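Local structure of periplasmic molybdate-binding protein (Azotobacter vinelandii, 1ATG) at residues G80-W85 with G118-Q123; A166-I169 with K174-G177. The protein binds molybdate or tungstate in the cleft between its two domains and probably delivers the oxyanion to an ABC transporter. All coordinates share one frame; numbering follows the deposited sequence. Where two conformers were deposited one is given.

Overall arrangement
Contact 1 seats strand 82-85 against helix 116-127, and contact 2 closes the loop that runs from strand 160-164 to strand 178-180; their centres lie about 14 Å apart. They join through strand residues that do not touch the helix: the Trp85 ring rests on Ile168, with Trp85 CD2 and Ile168 CG2 3.6 Å apart, and Trp85 NE1 probably donates to Pro176 O at 2.9 Å. Contact 1 is the nearer to the anion pocket, the side chain of Ala120 standing about 8 Å from the bound tungstate, whereas that of Ile168 in contact 2 is about 13 Å from it.

Contact 1. Residues G80-W85 with G118-Q123; sequences GKLVLW and GLAGTQ
Leu82 on strand 82-85 and Ala120 on helix 116-127 mark the nearest approach of the two backbones, their CA atoms 7.1 Å apart, a spacing that leaves room for a single layer of side chain. Leu82 supplies most of that layer. With CG anti to the backbone N (chi1 -178°), its isobutyl group extends from the strand to the helix. Leu82 CD2 does most of the touching: it meets the methyl Ala120 CB at 3.9 Å and also lies against the helix backbone, 3.7 Å from Ala120 O and 3.8 Å from Gly121 N. The second branch stands farther off, Leu82 CD1 being 4.1 Å from Gly121 N. Both leucine methyls thus lie against the helix main chain near Gly121. The interface is small, 107 Å² over both sides, and apolar on the strand side. On the helix, Thr122 OG1 donates to Gly118 O at 2.8 Å from above the carbonyl plane, while Thr122 N reaches the same oxygen from the opposite face, so two bonds grip one carbonyl. Helix 116-127 begins at the anion pocket, where Pro116 and Tyr117 take part, and packs on the sheet of its domain as in other periplasmic binding proteins. Leu82 also touches Phe162 of neighbouring strand 160-164, and Ala120 also touches Tyr187 and Ile190 of a loop.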
loop_
_atom_site.group_PDB
_atom_site.type_symbol
_atom_site.label_atom_id
_atom_site.label_comp_id
_atom_site.label_asym_id
_atom_site.label_seq_id
_atom_site.Cartn_x
_atom_site.Cartn_y
_atom_site.Cartn_z
ATOM N N GLY A 80 -0.619 -3.435 6.397
ATOM C CA GLY A 80 -1.238 -4.006 5.214
ATOM C C GLY A 80 -1.306 -5.510 5.262
ATOM O O GLY A 80 -0.819 -6.190 6.179
ATOM N N LYS A 81 -1.938 -6.065 4.230
ATOM C CA LYS A 81 -2.035 -7.502 4.065
ATOM C C LYS A 81 -1.803 -7.803 2.590
ATOM O O LYS A 81 -2.588 -7.391 1.725
ATOM C CB LYS A 81 -3.422 -7.972 4.494
ATOM C CG LYS A 81 -3.614 -9.473 4.562
ATOM C CD LYS A 81 -4.800 -9.839 5.448
ATOM C CE LYS A 81 -4.902 -11.347 5.618
ATOM N NZ LYS A 81 -5.854 -11.716 6.704
ATOM N N LEU A 82 -0.739 -8.529 2.324
ATOM C CA LEU A 82 -0.401 -8.910 0.958
ATOM C C LEU A 82 -1.330 -10.001 0.463
ATOM O O LEU A 82 -1.680 -10.948 1.193
ATOM C CB LEU A 82 1.029 -9.455 0.962
ATOM C CG LEU A 82 1.583 -9.863 -0.405
ATOM C CD1 LEU A 82 1.794 -8.670 -1.325
ATOM C CD2 LEU A 82 2.909 -10.585 -0.185
ATOM N N VAL A 83 -1.715 -9.919 -0.812
ATOM C CA VAL A 83 -2.568 -10.928 -1.407
ATOM C C VAL A 83 -2.061 -11.324 -2.788
ATOM O O VAL A 83 -1.676 -10.432 -3.583
ATOM C CB VAL A 83 -4.031 -10.470 -1.585
ATOM C CG1 VAL A 83 -4.929 -11.690 -1.787
ATOM C CG2 VAL A 83 -4.563 -9.631 -0.445
ATOM N N LEU A 84 -2.021 -12.610 -3.067
ATOM C CA LEU A 84 -1.823 -13.088 -4.434
ATOM C C LEU A 84 -3.228 -13.160 -5.046
ATOM O O LEU A 84 -4.128 -13.812 -4.471
ATOM C CB LEU A 84 -1.193 -14.473 -4.435
ATOM C CG LEU A 84 -1.047 -15.087 -5.838
ATOM C CD1 LEU A 84 -0.048 -14.314 -6.681
ATOM C CD2 LEU A 84 -0.632 -16.545 -5.719
ATOM N N TRP A 85 -3.444 -12.466 -6.143
ATOM C CA TRP A 85 -4.776 -12.343 -6.708
ATOM C C TRP A 85 -4.736 -12.659 -8.189
ATOM O O TRP A 85 -3.757 -12.432 -8.886
ATOM C CB TRP A 85 -5.226 -10.884 -6.509
ATOM C CG TRP A 85 -6.621 -10.555 -6.944
ATOM C CD1 TRP A 85 -7.768 -11.248 -6.646
ATOM C CD2 TRP A 85 -7.016 -9.464 -7.781
ATOM N NE1 TRP A 85 -8.846 -10.626 -7.231
ATOM C CE2 TRP A 85 -8.422 -9.541 -7.937
ATOM C CE3 TRP A 85 -6.341 -8.412 -8.399
ATOM C CZ2 TRP A 85 -9.133 -8.614 -8.683
ATOM C CZ3 TRP A 85 -7.070 -7.491 -9.135
ATOM C CH2 TRP A 85 -8.456 -7.590 -9.265
ATOM N N GLY A 118 5.579 -4.564 -3.410
ATOM C CA GLY A 118 6.444 -5.303 -4.327
ATOM C C GLY A 118 7.538 -6.036 -3.554
ATOM O O GLY A 118 7.854 -7.196 -3.834
ATOM N N LEU A 119 8.118 -5.357 -2.557
ATOM C CA LEU A 119 9.107 -5.990 -1.700
ATOM C C LEU A 119 8.490 -7.204 -1.003
ATOM O O LEU A 119 9.065 -8.294 -0.973
ATOM C CB LEU A 119 9.643 -4.995 -0.666
ATOM C CG LEU A 119 10.600 -5.581 0.374
ATOM C CD1 LEU A 119 11.849 -6.137 -0.292
ATOM C CD2 LEU A 119 10.957 -4.535 1.431
ATOM N N ALA A 120 7.272 -7.038 -0.482
ATOM C CA ALA A 120 6.585 -8.134 0.188
ATOM C C ALA A 120 6.338 -9.289 -0.768
ATOM O O ALA A 120 6.579 -10.448 -0.427
ATOM C CB ALA A 120 5.281 -7.659 0.818
ATOM N N GLY A 121 5.827 -9.013 -1.980
ATOM C CA GLY A 121 5.581 -10.083 -2.942
ATOM C C GLY A 121 6.869 -10.814 -3.316
ATOM O O GLY A 121 6.891 -12.031 -3.450
ATOM N N THR A 122 7.935 -10.039 -3.488
ATOM C CA THR A 122 9.230 -10.639 -3.807
ATOM C C THR A 122 9.740 -11.513 -2.670
ATOM O O THR A 122 10.230 -12.621 -2.906
ATOM C CB THR A 122 10.225 -9.515 -4.128
ATOM O OG1 THR A 122 9.710 -8.743 -5.228
ATOM C CG2 THR A 122 11.572 -10.078 -4.541
ATOM N N GLN A 123 9.532 -11.061 -1.432
ATOM C CA GLN A 123 9.890 -11.852 -0.274
ATOM C C GLN A 123 9.127 -13.172 -0.241
ATOM O O GLN A 123 9.712 -14.187 0.161
ATOM C CB GLN A 123 9.645 -11.075 1.028
ATOM C CG GLN A 123 10.706 -9.999 1.236
ATOM C CD GLN A 123 10.401 -9.075 2.388
ATOM O OE1 GLN A 123 9.268 -8.955 2.854
ATOM N NE2 GLN A 123 11.454 -8.369 2.845
#

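Contact 2. Residues A166-I169 with K174-G177. With EDO (1,2-ethanediol), chain E.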
loop_
_atom_site.group_PDB
_atom_site.type_symbol
_atom_site.label_atom_id
_atom_site.label_comp_id
_atom_site.label_asym_id
_atom_site.label_seq_id
_atom_site.Cartn_x
_atom_site.Cartn_y
_atom_site.Cartn_z
ATOM N N ALA A 166 -6.733 -4.055 0.489
ATOM C CA ALA A 166 -7.627 -2.925 0.350
ATOM C C ALA A 166 -8.067 -2.705 -1.082
ATOM O O ALA A 166 -9.156 -2.180 -1.326
ATOM C CB ALA A 166 -6.935 -1.656 0.852
ATOM N N GLN A 167 -7.237 -3.042 -2.073
ATOM C CA GLN A 167 -7.570 -2.817 -3.465
ATOM C C GLN A 167 -8.594 -3.783 -4.015
ATOM O O GLN A 167 -9.150 -3.535 -5.099
ATOM C CB GLN A 167 -6.293 -2.926 -4.316
ATOM C CG GLN A 167 -5.267 -1.855 -3.988
ATOM C CD GLN A 167 -3.967 -2.170 -4.709
ATOM O OE1 GLN A 167 -3.435 -3.271 -4.592
ATOM N NE2 GLN A 167 -3.443 -1.196 -5.455
ATOM N N ILE A 168 -8.841 -4.902 -3.344
ATOM C CA ILE A 168 -9.727 -5.927 -3.885
ATOM C C ILE A 168 -10.881 -6.302 -2.983
ATOM O O ILE A 168 -11.854 -6.920 -3.461
ATOM C CB ILE A 168 -8.944 -7.197 -4.287
ATOM C CG1 ILE A 168 -8.275 -7.877 -3.094
ATOM C CG2 ILE A 168 -7.930 -6.876 -5.381
ATOM C CD1 ILE A 168 -7.502 -9.137 -3.466
ATOM N N ILE A 169 -10.832 -5.949 -1.709
ATOM C CA ILE A 169 -11.914 -6.313 -0.777
ATOM C C ILE A 169 -13.122 -5.454 -1.092
ATOM O O ILE A 169 -13.032 -4.275 -1.384
ATOM C CB ILE A 169 -11.430 -6.221 0.672
ATOM C CG1 ILE A 169 -12.440 -6.877 1.626
ATOM C CG2 ILE A 169 -11.199 -4.770 1.101
ATOM C CD1 ILE A 169 -11.899 -7.050 3.028
ATOM N N LYS A 174 -16.404 -9.390 0.310
ATOM C CA LYS A 174 -16.085 -10.397 -0.705
ATOM C C LYS A 174 -14.881 -9.945 -1.528
ATOM O O LYS A 174 -14.550 -8.763 -1.508
ATOM C CB LYS A 174 -17.287 -10.650 -1.595
ATOM C CG LYS A 174 -17.423 -9.792 -2.844
ATOM C CD LYS A 174 -16.998 -10.605 -4.063
ATOM C CE LYS A 174 -16.644 -9.739 -5.253
ATOM N NZ LYS A 174 -17.832 -9.079 -5.858
ATOM N N ILE A 175 -14.244 -10.867 -2.234
ATOM C CA ILE A 175 -13.082 -10.581 -3.072
ATOM C C ILE A 175 -13.341 -11.307 -4.404
ATOM O O ILE A 175 -13.551 -12.518 -4.366
ATOM C CB ILE A 175 -11.773 -11.121 -2.484
ATOM C CG1 ILE A 175 -11.414 -10.413 -1.169
ATOM C CG2 ILE A 175 -10.605 -10.975 -3.462
ATOM C CD1 ILE A 175 -10.298 -11.100 -0.422
ATOM N N PRO A 176 -13.383 -10.566 -5.477
ATOM C CA PRO A 176 -13.647 -11.164 -6.784
ATOM C C PRO A 176 -12.461 -11.993 -7.256
ATOM O O PRO A 176 -11.356 -11.937 -6.687
ATOM C CB PRO A 176 -13.899 -9.958 -7.670
ATOM C CG PRO A 176 -13.083 -8.871 -7.059
ATOM C CD PRO A 176 -13.140 -9.111 -5.572
ATOM N N GLY A 177 -12.678 -12.807 -8.284
ATOM C CA GLY A 177 -11.604 -13.612 -8.860
ATOM C C GLY A 177 -11.193 -14.745 -7.947
ATOM O O GLY A 177 -12.030 -15.502 -7.454
HETATM C C1 EDO E . -14.389 -1.261 2.430
HETATM O O1 EDO E . -15.056 -0.165 1.586
HETATM C C2 EDO E . -14.151 -2.588 1.686
HETATM O O2 EDO E . -13.784 -2.255 0.198
#
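Two first torsions bring Ile168 and Ile175 together: Ile168 holds CG1 between its backbone N and carbonyl carbon (chi1 63°), and Ile175 turns CG2 anti to its own backbone N, with CG1 beside that nitrogen (chi1 -65°). Ile168 is otherwise extended, chi2 being 180°, and presents CD1 to the branch methyl of its partner, with Ile168 CD1 and Ile175 CG2 3.6 Å apart. The same methyl lies along the shaft of the chain as well, Ile175 CG2 being 3.9 Å from Ile168 CG1. The two side chains cross at a slant. The other branch of Ile175 faces the main chain, where Ile175 CG1 stands 4.1 Å from Ile169 CA. These residues belong to the two limbs of a loop without regular helix or strand, which links strand 160-164 to strand 178-180, both antiparallel partners of strand 75-86 in the sheet. The limbs come within 5.0 Å between Ile169 CA and Ile175 CA, yet the evidence is for van der Waals packing, since the backbones exchange no hydrogen bonds. Pro176 contributes CD, which lies 3.3 Å from Ile168 O. On the inner side Ile168 also packs on Val83, Trp85 and His150, which makes it the buried member of the group. Gln167 ties the first limb to the neighbourhood of the anion site, giving its NE2 to the carbonyl of Val146, a residue of the tungstate pocket, and accepting from Ala164 N at OE1. A 1,2-ethanediol, probably left from crystallisation, donates through O2 to Ile169 O at 2.7 Å, and it is also hydrogen-bonded to Gln16 of helix 11-25.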